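Local coordinates for glycosyl transferase (Staphylococcus aureus, PDB 5U02), which belongs to the glycosyltransferases and joins a helical linker domain to two C-terminal beta domains of the E-set kind, in a three-chain assembly, at residues A[36-41]-A[64-69]; A[106-111]-A[116-121]; A[256-261]-A[267-272]. All blocks are in the same frame, centred on the assembly; numbering follows the deposited sequence.

Interaction 1. Residues A[36-41]-A[64-69]; sequences RHFSFS and DFIQAV
H37, late in helix 23-40, and F65, near the far end of helix 56-68, form the aromatic half of this contact. It is an offset edge-to-face pair, with an edge of F65 turned toward the imidazole face. The ring centroids are 5.7 Å apart and the planes stand at 76°. The closest approach is H37 NE2 to F65 CE1, 4.0 Å. Both residues carry CG on the side opposite the backbone N (chi1 161° for H37, 155° for F65), and the two side chains slide past each other in opposite directions, in keeping with the offset.

The apolar half is one step further along each helix. F38 and I66 come at each other from opposite directions, and the delta methyl of I66 meets the edge of the F38 ring, in its plane. CD1 of I66 lies 3.9 Å from F38 CZ and 4.0 Å from F38 CE1, so the methyl sits astride that C-C bond of the ring.

Two more helices pack on these pairs: M9 of helix 2-17 touches H37 and F65, and L85 of helix 82-89 touches F38 and I66, which makes this an interior contact of the helical linker domain.

No hydrogen bond links the two segments, and even the nearest CA atoms, those of F38 and I66, are 11.5 Å apart. The helices are therefore held here by side-chain ends alone, through dispersion and ring electrostatics, and these two pairs depend on the shape of the buried groups rather than on directed polar bonds.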
loop_
_atom_site.group_PDB
_atom_site.type_symbol
_atom_site.label_atom_id
_atom_site.label_comp_id
_atom_site.label_asym_id
_atom_site.label_seq_id
_atom_site.Cartn_x
_atom_site.Cartn_y
_atom_site.Cartn_z
ATOM N N ARG A 36 11.398 -29.622 23.864
ATOM C CA ARG A 36 12.476 -28.848 24.463
ATOM C C ARG A 36 13.827 -29.203 23.860
ATOM O O ARG A 36 14.618 -28.309 23.532
ATOM C CB ARG A 36 12.510 -29.073 25.972
ATOM C CG ARG A 36 11.833 -28.015 26.848
ATOM C CD ARG A 36 12.643 -27.920 28.121
ATOM N NE ARG A 36 12.665 -29.167 28.856
ATOM C CZ ARG A 36 13.771 -29.840 29.133
ATOM N NH1 ARG A 36 14.930 -29.388 28.679
ATOM N NH2 ARG A 36 13.697 -30.975 29.844
ATOM N N HIS A 37 14.113 -30.504 23.752
ATOM C CA HIS A 37 15.407 -30.978 23.273
ATOM C C HIS A 37 15.699 -30.488 21.853
ATOM O O HIS A 37 16.826 -30.084 21.547
ATOM C CB HIS A 37 15.430 -32.508 23.365
ATOM C CG HIS A 37 16.469 -33.167 22.510
ATOM N ND1 HIS A 37 17.771 -33.375 22.917
ATOM C CD2 HIS A 37 16.382 -33.687 21.265
ATOM C CE1 HIS A 37 18.439 -33.994 21.958
ATOM N NE2 HIS A 37 17.619 -34.191 20.943
ATOM N N PHE A 38 14.700 -30.542 20.960
ATOM C CA PHE A 38 14.870 -29.991 19.616
ATOM C C PHE A 38 14.930 -28.467 19.635
ATOM O O PHE A 38 15.451 -27.868 18.689
ATOM C CB PHE A 38 13.739 -30.450 18.658
ATOM C CG PHE A 38 13.954 -31.833 18.001
ATOM C CD1 PHE A 38 13.548 -33.000 18.626
ATOM C CD2 PHE A 38 14.509 -31.950 16.736
ATOM C CE1 PHE A 38 13.730 -34.242 18.051
ATOM C CE2 PHE A 38 14.692 -33.196 16.152
ATOM C CZ PHE A 38 14.298 -34.341 16.815
ATOM N N SER A 39 14.413 -27.825 20.679
ATOM C CA SER A 39 14.443 -26.371 20.743
ATOM C C SER A 39 15.690 -25.835 21.432
ATOM O O SER A 39 16.096 -24.701 21.157
ATOM C CB SER A 39 13.198 -25.846 21.467
ATOM O OG SER A 39 12.025 -26.076 20.707
ATOM N N PHE A 40 16.320 -26.619 22.310
ATOM C CA PHE A 40 17.364 -26.080 23.171
ATOM C C PHE A 40 18.593 -26.975 23.301
ATOM O O PHE A 40 19.382 -26.781 24.232
ATOM C CB PHE A 40 16.786 -25.785 24.563
ATOM C CG PHE A 40 15.469 -25.064 24.521
ATOM C CD1 PHE A 40 15.400 -23.758 24.070
ATOM C CD2 PHE A 40 14.298 -25.700 24.904
ATOM C CE1 PHE A 40 14.191 -23.093 24.011
ATOM C CE2 PHE A 40 13.083 -25.041 24.849
ATOM C CZ PHE A 40 13.031 -23.736 24.396
ATOM N N SER A 41 18.793 -27.931 22.402
ATOM C CA SER A 41 19.955 -28.810 22.477
ATOM C C SER A 41 20.782 -28.701 21.201
ATOM O O SER A 41 20.508 -27.881 20.317
ATOM C CB SER A 41 19.535 -30.261 22.708
ATOM O OG SER A 41 19.031 -30.821 21.506
ATOM N N ASP A 64 18.509 -43.818 15.347
ATOM C CA ASP A 64 18.271 -44.872 16.330
ATOM C C ASP A 64 17.590 -44.324 17.578
ATOM O O ASP A 64 16.766 -45.013 18.189
ATOM C CB ASP A 64 19.588 -45.558 16.696
ATOM C CG ASP A 64 19.385 -46.951 17.274
ATOM O OD1 ASP A 64 20.370 -47.717 17.339
ATOM O OD2 ASP A 64 18.243 -47.287 17.651
ATOM N N PHE A 65 17.913 -43.088 17.965
ATOM C CA PHE A 65 17.239 -42.463 19.097
ATOM C C PHE A 65 15.781 -42.156 18.764
ATOM O O PHE A 65 14.873 -42.521 19.520
ATOM C CB PHE A 65 18.003 -41.203 19.516
ATOM C CG PHE A 65 17.164 -40.173 20.228
ATOM C CD1 PHE A 65 17.072 -38.883 19.731
ATOM C CD2 PHE A 65 16.484 -40.482 21.396
ATOM C CE1 PHE A 65 16.314 -37.925 20.378
ATOM C CE2 PHE A 65 15.718 -39.528 22.044
ATOM C CZ PHE A 65 15.635 -38.248 21.533
ATOM N N ILE A 66 15.534 -41.497 17.629
ATOM C CA ILE A 66 14.161 -41.210 17.227
ATOM C C ILE A 66 13.411 -42.487 16.850
ATOM O O ILE A 66 12.176 -42.514 16.883
ATOM C CB ILE A 66 14.157 -40.173 16.083
ATOM C CG1 ILE A 66 14.811 -38.869 16.548
ATOM C CG2 ILE A 66 12.743 -39.863 15.605
ATOM C CD1 ILE A 66 14.064 -38.170 17.659
ATOM N N GLN A 67 14.126 -43.565 16.514
ATOM C CA GLN A 67 13.455 -44.845 16.298
ATOM C C GLN A 67 12.814 -45.366 17.579
ATOM O O GLN A 67 11.839 -46.123 17.521
ATOM C CB GLN A 67 14.442 -45.878 15.749
ATOM C CG GLN A 67 14.450 -45.993 14.234
ATOM C CD GLN A 67 15.744 -46.574 13.696
ATOM O OE1 GLN A 67 16.520 -47.181 14.434
ATOM N NE2 GLN A 67 15.980 -46.390 12.402
ATOM N N ALA A 68 13.341 -44.966 18.739
ATOM C CA ALA A 68 12.851 -45.487 20.009
ATOM C C ALA A 68 11.524 -44.871 20.429
ATOM O O ALA A 68 10.782 -45.496 21.193
ATOM C CB ALA A 68 13.889 -45.261 21.107
ATOM N N VAL A 69 11.209 -43.667 19.963
ATOM C CA VAL A 69 9.957 -43.017 20.342
ATOM C C VAL A 69 8.876 -43.432 19.351
ATOM O O VAL A 69 9.125 -43.467 18.137
ATOM C CB VAL A 69 10.109 -41.489 20.414
ATOM C CG1 VAL A 69 10.824 -41.096 21.692
ATOM C CG2 VAL A 69 10.869 -40.966 19.217
#

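Interaction 2. Residues A[106-111]-A[116-121]; sequences GQYYRF and GKLNIQ
Y108 lies against I120 with one ring face. Because I120 has an extended chi2 (168°), its CD1 reaches over that face, toward the CE1-CZ rim: it stands 3.6 Å from the centroid of Y108, 22° off the normal, a clear CH-pi contact. The other branch, CG2, sits on the same side but outside the rim, 3.4 Å from Y108 CD1. L118 crosses the tyrosine at about a right angle and brings its CD2 to 3.6 Å from Y108 OH. That hydroxyl, buried here, is hydrogen-bonded to the backbone oxygen of M161, which anchors the far end of the ring.

Just beyond Y108 the chain enters a beta hairpin, strands 110-114 and 117-121, in a small antiparallel sheet whose third strand is 129-132. R110 and Q121 form a hydrogen-bonded pair: R110 N donates to Q121 O at 3.1 Å, and Q121 N to R110 O at 3.0 Å. F111 and I120 are the adjoining non-hydrogen-bonded pair, where F111 CA makes a CH...O contact of 3.2 Å with N119 O.

On the R110-Q121 face of the sheet, Q121 runs out alongside Y109 and R110, all pointing much the same way. Its CG is opposite the backbone N (chi1 167°) and the chain stays extended beyond, which carries OE1 to the edge of the Y109 ring, in plane and 3.4 Å from CE2. The amide's NE2 is taken by the carbonyl of E126. R110 bends at chi2 instead, which brings one guanidinium nitrogen, R110 NH1, 3.8 Å above the Y109 ring plane, toward the rim.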
loop_
_atom_site.group_PDB
_atom_site.type_symbol
_atom_site.label_atom_id
_atom_site.label_comp_id
_atom_site.label_asym_id
_atom_site.label_seq_id
_atom_site.Cartn_x
_atom_site.Cartn_y
_atom_site.Cartn_z
ATOM N N GLY A 106 11.796 -19.971 4.036
ATOM C CA GLY A 106 10.453 -20.184 3.550
ATOM C C GLY A 106 10.431 -20.514 2.074
ATOM O O GLY A 106 9.597 -20.003 1.320
ATOM N N GLN A 107 11.351 -21.379 1.660
ATOM C CA GLN A 107 11.509 -21.832 0.278
ATOM C C GLN A 107 11.309 -23.341 0.302
ATOM O O GLN A 107 12.205 -24.096 0.695
ATOM C CB GLN A 107 12.876 -21.438 -0.281
ATOM C CG GLN A 107 13.441 -22.302 -1.387
ATOM C CD GLN A 107 13.039 -21.825 -2.754
ATOM O OE1 GLN A 107 13.509 -20.784 -3.219
ATOM N NE2 GLN A 107 12.191 -22.588 -3.421
ATOM N N TYR A 108 10.116 -23.766 -0.085
ATOM C CA TYR A 108 9.758 -25.170 -0.147
ATOM C C TYR A 108 9.613 -25.585 -1.604
ATOM O O TYR A 108 9.262 -24.772 -2.464
ATOM C CB TYR A 108 8.463 -25.424 0.628
ATOM C CG TYR A 108 8.468 -24.782 2.000
ATOM C CD1 TYR A 108 9.196 -25.339 3.040
ATOM C CD2 TYR A 108 7.771 -23.609 2.250
ATOM C CE1 TYR A 108 9.227 -24.756 4.292
ATOM C CE2 TYR A 108 7.793 -23.016 3.506
ATOM C CZ TYR A 108 8.524 -23.598 4.524
ATOM O OH TYR A 108 8.559 -23.025 5.776
ATOM N N TYR A 109 9.913 -26.854 -1.879
ATOM C CA TYR A 109 9.691 -27.383 -3.220
ATOM C C TYR A 109 8.238 -27.189 -3.637
ATOM O O TYR A 109 7.953 -26.654 -4.714
ATOM C CB TYR A 109 10.090 -28.858 -3.271
ATOM C CG TYR A 109 9.739 -29.556 -4.564
ATOM C CD1 TYR A 109 10.546 -29.427 -5.688
ATOM C CD2 TYR A 109 8.606 -30.352 -4.658
ATOM C CE1 TYR A 109 10.227 -30.063 -6.869
ATOM C CE2 TYR A 109 8.281 -30.992 -5.832
ATOM C CZ TYR A 109 9.096 -30.844 -6.934
ATOM O OH TYR A 109 8.776 -31.480 -8.107
ATOM N N ARG A 110 7.309 -27.592 -2.774
ATOM C CA ARG A 110 5.883 -27.377 -2.969
ATOM C C ARG A 110 5.264 -27.022 -1.625
ATOM O O ARG A 110 5.682 -27.550 -0.590
ATOM C CB ARG A 110 5.201 -28.621 -3.551
ATOM C CG ARG A 110 4.607 -28.428 -4.936
ATOM C CD ARG A 110 5.683 -28.400 -6.009
ATOM N NE ARG A 110 5.193 -27.832 -7.262
ATOM C CZ ARG A 110 5.964 -27.546 -8.306
ATOM N NH1 ARG A 110 7.270 -27.774 -8.252
ATOM N NH2 ARG A 110 5.430 -27.026 -9.403
ATOM N N PHE A 111 4.274 -26.134 -1.643
ATOM C CA PHE A 111 3.593 -25.739 -0.415
ATOM C C PHE A 111 2.338 -24.950 -0.767
ATOM O O PHE A 111 2.144 -24.523 -1.909
ATOM C CB PHE A 111 4.503 -24.908 0.501
ATOM C CG PHE A 111 4.509 -23.437 0.178
ATOM C CD1 PHE A 111 5.296 -22.941 -0.848
ATOM C CD2 PHE A 111 3.727 -22.549 0.904
ATOM C CE1 PHE A 111 5.303 -21.588 -1.148
ATOM C CE2 PHE A 111 3.728 -21.196 0.606
ATOM C CZ PHE A 111 4.518 -20.716 -0.421
ATOM N N GLY A 116 -4.440 -20.956 7.844
ATOM C CA GLY A 116 -3.332 -20.236 8.444
ATOM C C GLY A 116 -2.173 -21.116 8.854
ATOM O O GLY A 116 -1.410 -20.750 9.753
ATOM N N LYS A 117 -2.022 -22.276 8.217
ATOM C CA LYS A 117 -0.945 -23.205 8.520
ATOM C C LYS A 117 -0.402 -23.775 7.218
ATOM O O LYS A 117 -1.083 -23.787 6.189
ATOM C CB LYS A 117 -1.416 -24.331 9.450
ATOM C CG LYS A 117 -1.106 -24.076 10.915
ATOM C CD LYS A 117 -2.255 -24.502 11.816
ATOM C CE LYS A 117 -2.706 -25.921 11.516
ATOM N NZ LYS A 117 -4.035 -26.213 12.125
ATOM N N LEU A 118 0.837 -24.255 7.277
ATOM C CA LEU A 118 1.554 -24.698 6.088
ATOM C C LEU A 118 1.361 -26.188 5.838
ATOM O O LEU A 118 1.369 -26.996 6.771
ATOM C CB LEU A 118 3.046 -24.389 6.224
ATOM C CG LEU A 118 3.571 -23.120 5.549
ATOM C CD1 LEU A 118 2.614 -21.961 5.743
ATOM C CD2 LEU A 118 4.945 -22.766 6.093
ATOM N N ASN A 119 1.186 -26.540 4.565
ATOM C CA ASN A 119 1.283 -27.914 4.086
ATOM C C ASN A 119 2.444 -27.970 3.103
ATOM O O ASN A 119 2.406 -27.308 2.061
ATOM C CB ASN A 119 -0.017 -28.374 3.423
ATOM C CG ASN A 119 -1.204 -28.315 4.362
ATOM O OD1 ASN A 119 -1.045 -28.173 5.574
ATOM N ND2 ASN A 119 -2.404 -28.434 3.805
ATOM N N ILE A 120 3.471 -28.753 3.432
ATOM C CA ILE A 120 4.761 -28.673 2.754
ATOM C C ILE A 120 5.163 -30.043 2.222
ATOM O O ILE A 120 5.109 -31.037 2.953
ATOM C CB ILE A 120 5.857 -28.138 3.696
ATOM C CG1 ILE A 120 5.495 -26.748 4.216
ATOM C CG2 ILE A 120 7.197 -28.111 2.981
ATOM C CD1 ILE A 120 6.370 -26.286 5.362
ATOM N N GLN A 121 5.582 -30.085 0.956
ATOM C CA GLN A 121 6.347 -31.200 0.409
ATOM C C GLN A 121 7.751 -30.683 0.125
ATOM O O GLN A 121 7.922 -29.758 -0.677
ATOM C CB GLN A 121 5.700 -31.768 -0.859
ATOM C CG GLN A 121 6.629 -32.721 -1.622
ATOM C CD GLN A 121 6.175 -33.027 -3.054
ATOM O OE1 GLN A 121 5.851 -32.125 -3.820
ATOM N NE2 GLN A 121 6.174 -34.305 -3.420
#

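Interaction 3. Residues A[256-261]-A[267-272]; sequences LTPYFT and ISLYFT
Y259 leans across onto S268 and Y270 of strand 267-274, and its side chain can be followed outward. At CB the chain turns: CG sits between the backbone N and the carbonyl carbon (chi1 68°), which turns the ring toward the neighbouring strand, edge first where it meets Y270 N. CD1 of Y259 then comes to 3.6 Å from S268 O. One atom further, CE1 of Y259 is 3.5 Å from Y270 CB. CZ and OH of Y259 both come to 3.8 Å from S268 CB.

The backbones of the two strands are tied as an antiparallel hairpin. Y259 and S268 exchange two hydrogen bonds (Y259 N to S268 O 3.0 Å, S268 N to Y259 O 2.8 Å), and T257 and Y270 exchange two more. P258 falls opposite L269 in a non-hydrogen-bonded pair, where its lack of an N-H costs this pairing nothing. On the P258 face, F260 CE1 packs at 3.7 Å from I267 CB, and L256 CD1 at 3.9 Å from L269 CB.

In the E-set-type domain, strand 267-274 runs between 252-260 and 212-221, and strand 252-260 has 245-249 on its other flank. F144 of strand 138-146 covers P258 and I267 on one face, whereas on the other Y259 touches I212 and S268 OG hydrogen-bonds D214, both on strand 212-221.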
loop_
_atom_site.group_PDB
_atom_site.type_symbol
_atom_site.label_atom_id
_atom_site.label_comp_id
_atom_site.label_asym_id
_atom_site.label_seq_id
_atom_site.Cartn_x
_atom_site.Cartn_y
_atom_site.Cartn_z
ATOM N N LEU A 256 11.894 15.094 18.637
ATOM C CA LEU A 256 11.615 13.674 18.446
ATOM C C LEU A 256 12.948 12.960 18.613
ATOM O O LEU A 256 13.882 13.190 17.834
ATOM C CB LEU A 256 10.996 13.403 17.076
ATOM C CG LEU A 256 10.566 11.978 16.725
ATOM C CD1 LEU A 256 9.530 11.503 17.713
ATOM C CD2 LEU A 256 10.010 11.887 15.301
ATOM N N THR A 257 13.047 12.121 19.637
ATOM C CA THR A 257 14.320 11.522 20.038
ATOM C C THR A 257 14.225 10.008 19.973
ATOM O O THR A 257 13.540 9.400 20.819
ATOM C CB THR A 257 14.700 11.964 21.454
ATOM O OG1 THR A 257 14.724 13.395 21.527
ATOM C CG2 THR A 257 16.073 11.420 21.844
ATOM N N PRO A 258 14.859 9.355 19.002
ATOM C CA PRO A 258 14.979 7.896 19.064
ATOM C C PRO A 258 15.870 7.487 20.222
ATOM O O PRO A 258 16.826 8.182 20.576
ATOM C CB PRO A 258 15.616 7.525 17.717
ATOM C CG PRO A 258 15.356 8.707 16.827
ATOM C CD PRO A 258 15.379 9.900 17.737
ATOM N N TYR A 259 15.547 6.343 20.817
ATOM C CA TYR A 259 16.358 5.802 21.899
ATOM C C TYR A 259 16.014 4.332 22.058
ATOM O O TYR A 259 15.068 3.824 21.448
ATOM C CB TYR A 259 16.136 6.564 23.211
ATOM C CG TYR A 259 14.751 6.359 23.778
ATOM C CD1 TYR A 259 13.655 6.999 23.217
ATOM C CD2 TYR A 259 14.533 5.527 24.867
ATOM C CE1 TYR A 259 12.371 6.811 23.719
ATOM C CE2 TYR A 259 13.255 5.336 25.379
ATOM C CZ TYR A 259 12.179 5.980 24.806
ATOM O OH TYR A 259 10.917 5.777 25.330
ATOM N N PHE A 260 16.791 3.658 22.899
ATOM C CA PHE A 260 16.683 2.224 23.108
ATOM C C PHE A 260 16.328 1.954 24.559
ATOM O O PHE A 260 16.902 2.562 25.468
ATOM C CB PHE A 260 17.987 1.528 22.715
ATOM C CG PHE A 260 18.351 1.724 21.271
ATOM C CD1 PHE A 260 17.791 0.924 20.288
ATOM C CD2 PHE A 260 19.220 2.732 20.892
ATOM C CE1 PHE A 260 18.109 1.117 18.952
ATOM C CE2 PHE A 260 19.546 2.924 19.563
ATOM C CZ PHE A 260 18.992 2.113 18.590
ATOM N N THR A 261 15.378 1.049 24.768
ATOM C CA THR A 261 14.821 0.835 26.090
ATOM C C THR A 261 15.804 0.086 26.980
ATOM O O THR A 261 16.681 -0.647 26.517
ATOM C CB THR A 261 13.502 0.067 26.004
ATOM O OG1 THR A 261 13.715 -1.185 25.338
ATOM C CG2 THR A 261 12.467 0.884 25.245
ATOM N N ILE A 267 13.900 -0.211 20.252
ATOM C CA ILE A 267 13.941 1.191 19.855
ATOM C C ILE A 267 12.561 1.812 20.018
ATOM O O ILE A 267 11.534 1.192 19.711
ATOM C CB ILE A 267 14.468 1.339 18.414
ATOM C CG1 ILE A 267 14.679 2.814 18.073
ATOM C CG2 ILE A 267 13.531 0.672 17.408
ATOM C CD1 ILE A 267 15.462 3.030 16.803
ATOM N N SER A 268 12.536 3.042 20.527
ATOM C CA SER A 268 11.304 3.790 20.720
ATOM C C SER A 268 11.542 5.242 20.324
ATOM O O SER A 268 12.675 5.661 20.072
ATOM C CB SER A 268 10.814 3.688 22.169
ATOM O OG SER A 268 10.527 2.343 22.516
ATOM N N LEU A 269 10.459 6.014 20.260
ATOM C CA LEU A 269 10.516 7.427 19.908
ATOM C C LEU A 269 9.952 8.257 21.053
ATOM O O LEU A 269 8.815 8.036 21.485
ATOM C CB LEU A 269 9.740 7.710 18.619
ATOM C CG LEU A 269 10.066 6.785 17.442
ATOM C CD1 LEU A 269 9.278 7.174 16.202
ATOM C CD2 LEU A 269 11.557 6.793 17.153
ATOM N N TYR A 270 10.743 9.214 21.533
ATOM C CA TYR A 270 10.341 10.110 22.611
ATOM C C TYR A 270 9.995 11.470 22.018
ATOM O O TYR A 270 10.822 12.077 21.325
ATOM C CB TYR A 270 11.454 10.231 23.652
ATOM C CG TYR A 270 11.055 10.914 24.940
ATOM C CD1 TYR A 270 10.316 10.243 25.906
ATOM C CD2 TYR A 270 11.443 12.222 25.205
ATOM C CE1 TYR A 270 9.959 10.864 27.096
ATOM C CE2 TYR A 270 11.089 12.851 26.391
ATOM C CZ TYR A 270 10.351 12.168 27.326
ATOM O OH TYR A 270 10.005 12.792 28.499
ATOM N N PHE A 271 8.781 11.943 22.297
ATOM C CA PHE A 271 8.260 13.204 21.779
ATOM C C PHE A 271 7.904 14.108 22.952
ATOM O O PHE A 271 7.055 13.752 23.778
ATOM C CB PHE A 271 7.036 12.957 20.892
ATOM C CG PHE A 271 6.495 14.195 20.235
ATOM C CD1 PHE A 271 7.119 14.730 19.121
ATOM C CD2 PHE A 271 5.355 14.818 20.725
ATOM C CE1 PHE A 271 6.623 15.870 18.510
ATOM C CE2 PHE A 271 4.849 15.960 20.116
ATOM C CZ PHE A 271 5.481 16.487 19.006
ATOM N N THR A 272 8.552 15.272 23.030
ATOM C CA THR A 272 8.323 16.180 24.145
ATOM C C THR A 272 8.630 17.612 23.723
ATOM O O THR A 272 9.378 17.860 22.772
ATOM C CB THR A 272 9.164 15.795 25.369
ATOM O OG1 THR A 272 8.648 16.469 26.523
ATOM C CG2 THR A 272 10.619 16.194 25.170
#

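Overall arrangement
Interactions 1 and 3 are buried and lie on opposite sides of the chain's centre, their centres 44 Å apart; interaction 2 is only partly buried and lies on the same side as interaction 1. None touches another, no helix or strand is shared, and they follow one another along the chain. Interaction 1 joins two helices by side chains alone, with no hydrogen bond between them. Interactions 2 and 3 both close beta hairpins, but 106-111 with 116-121 has two backbone hydrogen bonds and packs a tyrosine from outside the strand, Y108, on I120 and L118, whereas 256-261 with 267-272 has four bonds and buries more surface, 600 against 370 Å².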